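Long-range contact in taurine:2-oxoglutarate aminotransferase (Bifidobacterium kashiwanohense PV20-2, PDB 6JIX), which probably transfers the amino group of taurine to 2-oxoglutarate as a pyridoxal-phosphate-dependent class-III aminotransferase: residues D190-D202 / P231-Y245. Numbering follows the deposited sequence.
Sequences DATVTADYLHRLD and PEGYMEGVRALCDKY
L198 lies along G237, with CD1 3.6 Å from the glycine CA, on the line where helices 190-202 and 234-245 run side by side; their axes come within 9.8 Å at a crossing angle of -26°. The L198 and Y234 side chains slide past each other in opposite directions, with CD2 of L198 3.7 Å from ring atom CD1 of Y234, while Y197 CB meets CE1 of the same ring obliquely. Beyond the ring, the Y234 hydroxyl and the Y197 carbonyl share a water. Farther along, L201, its side chain crossing that of V238 at about a right angle, touches V238 CG2 and L241 CD1 with CD2, the latter at 3.6 Å.

Polar bonds close both ends. At the start, the type II turn P231-Y234 is held twice: the E232 amide donates to D190 OD2 (3.1 Å) from above the carboxylate plane, and T194 OG1 donates to E232 O (2.6 Å) from above the carbonyl plane. At the far end, D202 has CG anti to its backbone N (chi1 -166°), which carries the carboxylate over L241 CD2 to the Y245 hydroxyl. That hydroxyl donates to the syn lone pair of OD1 at 2.8 Å, with carboxylate and ring planes 53° apart, and a water bonded to OD2 makes a weak link to K244 NZ. With an alanine at D202, the Y245 hydroxyl would probably lose this acceptor and the water its OD2 partner, while L241 CD2 would keep only the CB contact.

Y234 and V238 also touch M218 of strand 213-219, and V238 reaches M249 of strand 248-252. Helix 234-245 thus lies between the seven-stranded sheet and helix 190-202, as an inner layer of the large PLP-binding domain characteristic of fold-type I aminotransferases.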
# COMPACT_ATOMS: atom_id res chain seq x y z
N ASP A 190 -4.88 -25.57 -28.67
CA ASP A 190 -5.58 -24.90 -27.59
C ASP A 190 -6.77 -25.70 -27.08
O ASP A 190 -6.99 -25.75 -25.86
CB ASP A 190 -6.05 -23.51 -28.04
CG ASP A 190 -4.91 -22.62 -28.42
OD1 ASP A 190 -3.79 -23.14 -28.63
OD2 ASP A 190 -5.13 -21.39 -28.50
N ALA A 191 -7.53 -26.35 -27.96
CA ALA A 191 -8.76 -26.98 -27.50
C ALA A 191 -8.49 -28.14 -26.54
O ALA A 191 -9.27 -28.36 -25.60
CB ALA A 191 -9.56 -27.46 -28.70
N THR A 192 -7.38 -28.86 -26.75
CA THR A 192 -6.98 -29.96 -25.87
C THR A 192 -6.47 -29.45 -24.53
O THR A 192 -6.85 -29.95 -23.46
CB THR A 192 -5.89 -30.80 -26.53
OG1 THR A 192 -6.30 -31.22 -27.83
CG2 THR A 192 -5.59 -32.01 -25.70
N VAL A 193 -5.54 -28.49 -24.59
CA VAL A 193 -5.00 -27.92 -23.37
C VAL A 193 -6.11 -27.28 -22.56
O VAL A 193 -6.18 -27.45 -21.33
CB VAL A 193 -3.87 -26.95 -23.72
CG1 VAL A 193 -3.27 -26.41 -22.46
CG2 VAL A 193 -2.82 -27.67 -24.52
N THR A 194 -7.01 -26.56 -23.22
CA THR A 194 -8.11 -25.92 -22.50
C THR A 194 -9.01 -26.95 -21.85
O THR A 194 -9.30 -26.88 -20.65
CB THR A 194 -8.88 -25.01 -23.46
OG1 THR A 194 -8.15 -23.80 -23.63
CG2 THR A 194 -10.29 -24.69 -22.95
N ALA A 195 -9.37 -27.99 -22.61
CA ALA A 195 -10.24 -29.02 -22.06
C ALA A 195 -9.59 -29.69 -20.86
O ALA A 195 -10.24 -29.91 -19.83
CB ALA A 195 -10.59 -30.04 -23.14
N ASP A 196 -8.29 -30.01 -20.96
CA ASP A 196 -7.61 -30.69 -19.87
C ASP A 196 -7.50 -29.78 -18.64
O ASP A 196 -7.79 -30.20 -17.52
CB ASP A 196 -6.25 -31.21 -20.34
CG ASP A 196 -5.34 -31.62 -19.19
OD1 ASP A 196 -5.84 -31.95 -18.08
OD2 ASP A 196 -4.11 -31.60 -19.39
N TYR A 197 -7.06 -28.53 -18.83
CA TYR A 197 -6.83 -27.70 -17.65
C TYR A 197 -8.13 -27.25 -16.99
O TYR A 197 -8.19 -27.15 -15.76
CB TYR A 197 -5.92 -26.53 -18.02
CG TYR A 197 -4.47 -26.95 -17.93
CD1 TYR A 197 -3.85 -27.57 -19.01
CD2 TYR A 197 -3.76 -26.81 -16.75
CE1 TYR A 197 -2.53 -27.99 -18.92
CE2 TYR A 197 -2.45 -27.23 -16.65
CZ TYR A 197 -1.84 -27.81 -17.74
OH TYR A 197 -0.53 -28.23 -17.64
N LEU A 198 -9.19 -27.03 -17.77
CA LEU A 198 -10.50 -26.80 -17.15
C LEU A 198 -10.95 -28.02 -16.34
O LEU A 198 -11.55 -27.87 -15.27
CB LEU A 198 -11.52 -26.46 -18.23
CG LEU A 198 -11.36 -25.12 -18.91
CD1 LEU A 198 -12.51 -24.88 -19.86
CD2 LEU A 198 -11.30 -24.03 -17.84
N HIS A 199 -10.67 -29.23 -16.83
CA HIS A 199 -11.11 -30.40 -16.08
C HIS A 199 -10.30 -30.58 -14.80
O HIS A 199 -10.85 -30.97 -13.77
CB HIS A 199 -11.04 -31.67 -16.94
CG HIS A 199 -11.41 -32.91 -16.19
ND1 HIS A 199 -10.47 -33.79 -15.69
CD2 HIS A 199 -12.62 -33.40 -15.82
CE1 HIS A 199 -11.08 -34.77 -15.06
NE2 HIS A 199 -12.38 -34.57 -15.13
N ARG A 200 -8.98 -30.35 -14.87
CA ARG A 200 -8.15 -30.34 -13.67
C ARG A 200 -8.68 -29.36 -12.63
O ARG A 200 -8.69 -29.66 -11.43
CB ARG A 200 -6.71 -29.98 -14.02
CG ARG A 200 -5.97 -30.93 -14.91
CD ARG A 200 -4.51 -30.56 -14.86
NE ARG A 200 -3.78 -31.04 -16.02
CZ ARG A 200 -2.46 -30.95 -16.15
NH1 ARG A 200 -1.72 -30.40 -15.19
NH2 ARG A 200 -1.88 -31.41 -17.25
N LEU A 201 -9.07 -28.16 -13.07
CA LEU A 201 -9.55 -27.17 -12.12
C LEU A 201 -10.91 -27.57 -11.55
O LEU A 201 -11.11 -27.54 -10.33
CB LEU A 201 -9.62 -25.80 -12.79
CG LEU A 201 -10.27 -24.66 -12.00
CD1 LEU A 201 -9.54 -24.41 -10.66
CD2 LEU A 201 -10.34 -23.40 -12.85
N ASP A 202 -11.84 -27.99 -12.41
CA ASP A 202 -13.13 -28.51 -11.94
C ASP A 202 -12.93 -29.64 -10.92
O ASP A 202 -13.56 -29.66 -9.85
CB ASP A 202 -13.95 -29.00 -13.14
CG ASP A 202 -15.41 -29.24 -12.80
OD1 ASP A 202 -15.83 -28.92 -11.68
OD2 ASP A 202 -16.15 -29.75 -13.66
N PRO A 231 -4.48 -20.58 -23.38
CA PRO A 231 -5.09 -21.24 -24.54
C PRO A 231 -6.50 -20.73 -24.77
O PRO A 231 -7.19 -20.31 -23.84
CB PRO A 231 -5.09 -22.73 -24.14
CG PRO A 231 -4.96 -22.73 -22.62
CD PRO A 231 -4.08 -21.56 -22.34
N GLU A 232 -6.90 -20.73 -26.04
CA GLU A 232 -8.23 -20.29 -26.43
C GLU A 232 -9.28 -20.96 -25.58
O GLU A 232 -9.21 -22.16 -25.33
CB GLU A 232 -8.47 -20.64 -27.91
CG GLU A 232 -9.70 -20.01 -28.51
CD GLU A 232 -9.59 -18.49 -28.57
OE1 GLU A 232 -10.65 -17.83 -28.66
OE2 GLU A 232 -8.44 -17.97 -28.54
N GLY A 233 -10.25 -20.18 -25.10
CA GLY A 233 -11.39 -20.73 -24.38
C GLY A 233 -11.19 -20.99 -22.89
O GLY A 233 -12.18 -21.26 -22.20
N TYR A 234 -9.95 -20.94 -22.39
CA TYR A 234 -9.67 -21.23 -20.98
C TYR A 234 -10.31 -20.22 -20.03
O TYR A 234 -11.01 -20.60 -19.09
CB TYR A 234 -8.16 -21.29 -20.76
CG TYR A 234 -7.71 -21.65 -19.37
CD1 TYR A 234 -7.94 -22.93 -18.84
CD2 TYR A 234 -7.02 -20.73 -18.59
CE1 TYR A 234 -7.49 -23.26 -17.56
CE2 TYR A 234 -6.56 -21.06 -17.32
CZ TYR A 234 -6.80 -22.32 -16.82
OH TYR A 234 -6.35 -22.61 -15.56
N MET A 235 -10.08 -18.92 -20.26
CA MET A 235 -10.65 -17.91 -19.37
C MET A 235 -12.17 -17.98 -19.36
O MET A 235 -12.81 -17.77 -18.31
CB MET A 235 -10.21 -16.50 -19.77
CG MET A 235 -8.76 -16.17 -19.56
SD MET A 235 -8.11 -16.72 -17.98
CE MET A 235 -8.39 -15.32 -16.88
N GLU A 236 -12.78 -18.28 -20.51
CA GLU A 236 -14.23 -18.38 -20.55
C GLU A 236 -14.71 -19.57 -19.74
O GLU A 236 -15.75 -19.50 -19.07
CB GLU A 236 -14.71 -18.51 -22.00
CG GLU A 236 -14.68 -17.20 -22.78
CD GLU A 236 -13.32 -16.90 -23.38
OE1 GLU A 236 -12.37 -17.69 -23.18
OE2 GLU A 236 -13.20 -15.85 -24.06
N GLY A 237 -13.95 -20.67 -19.77
CA GLY A 237 -14.34 -21.84 -19.01
C GLY A 237 -14.20 -21.64 -17.51
O GLY A 237 -15.03 -22.13 -16.73
N VAL A 238 -13.15 -20.93 -17.10
CA VAL A 238 -13.03 -20.55 -15.70
C VAL A 238 -14.25 -19.75 -15.26
O VAL A 238 -14.85 -20.02 -14.21
CB VAL A 238 -11.73 -19.78 -15.45
CG1 VAL A 238 -11.66 -19.33 -13.98
CG2 VAL A 238 -10.54 -20.65 -15.83
N ARG A 239 -14.64 -18.75 -16.05
CA ARG A 239 -15.84 -17.97 -15.75
C ARG A 239 -17.07 -18.88 -15.64
O ARG A 239 -17.96 -18.65 -14.83
CB ARG A 239 -16.07 -16.90 -16.81
CG ARG A 239 -17.35 -16.11 -16.65
CD ARG A 239 -17.25 -15.17 -15.47
NE ARG A 239 -17.82 -15.73 -14.24
CZ ARG A 239 -18.01 -15.03 -13.13
NH1 ARG A 239 -17.67 -13.75 -13.09
NH2 ARG A 239 -18.54 -15.61 -12.05
N ALA A 240 -17.12 -19.92 -16.48
CA ALA A 240 -18.24 -20.85 -16.43
C ALA A 240 -18.25 -21.64 -15.12
O ALA A 240 -19.30 -21.80 -14.49
CB ALA A 240 -18.19 -21.79 -17.64
N LEU A 241 -17.08 -22.15 -14.71
CA LEU A 241 -17.02 -22.88 -13.44
C LEU A 241 -17.44 -22.00 -12.28
O LEU A 241 -18.17 -22.45 -11.39
CB LEU A 241 -15.63 -23.46 -13.20
CG LEU A 241 -15.03 -24.42 -14.22
CD1 LEU A 241 -13.56 -24.66 -13.87
CD2 LEU A 241 -15.83 -25.73 -14.28
N CYS A 242 -16.97 -20.74 -12.25
CA CYS A 242 -17.40 -19.84 -11.19
C CYS A 242 -18.91 -19.69 -11.18
O CYS A 242 -19.55 -19.78 -10.13
CB CYS A 242 -16.74 -18.47 -11.36
SG CYS A 242 -14.94 -18.46 -11.20
N ASP A 243 -19.49 -19.48 -12.37
CA ASP A 243 -20.94 -19.36 -12.48
C ASP A 243 -21.63 -20.61 -11.97
O ASP A 243 -22.61 -20.54 -11.21
CB ASP A 243 -21.32 -19.09 -13.93
CG ASP A 243 -20.92 -17.69 -14.41
OD1 ASP A 243 -20.55 -16.82 -13.59
OD2 ASP A 243 -21.00 -17.47 -15.63
N LYS A 244 -21.15 -21.78 -12.40
CA LYS A 244 -21.73 -23.05 -11.96
C LYS A 244 -21.75 -23.17 -10.44
O LYS A 244 -22.73 -23.63 -9.86
CB LYS A 244 -20.96 -24.21 -12.58
CG LYS A 244 -21.57 -25.57 -12.36
CD LYS A 244 -20.77 -26.64 -13.11
CE LYS A 244 -21.08 -28.04 -12.58
NZ LYS A 244 -21.00 -29.06 -13.67
N TYR A 245 -20.67 -22.74 -9.78
CA TYR A 245 -20.44 -23.03 -8.38
C TYR A 245 -20.72 -21.87 -7.43
O TYR A 245 -20.67 -22.06 -6.22
CB TYR A 245 -19.00 -23.51 -8.20
CG TYR A 245 -18.80 -24.88 -8.81
CD1 TYR A 245 -19.60 -25.95 -8.43
CD2 TYR A 245 -17.82 -25.11 -9.76
CE1 TYR A 245 -19.43 -27.20 -8.98
CE2 TYR A 245 -17.64 -26.37 -10.31
CZ TYR A 245 -18.46 -27.41 -9.92
OH TYR A 245 -18.31 -28.67 -10.47
O HOH W 1 -6.46 -25.01 -14.65
O HOH W 2 -18.24 -27.89 -15.28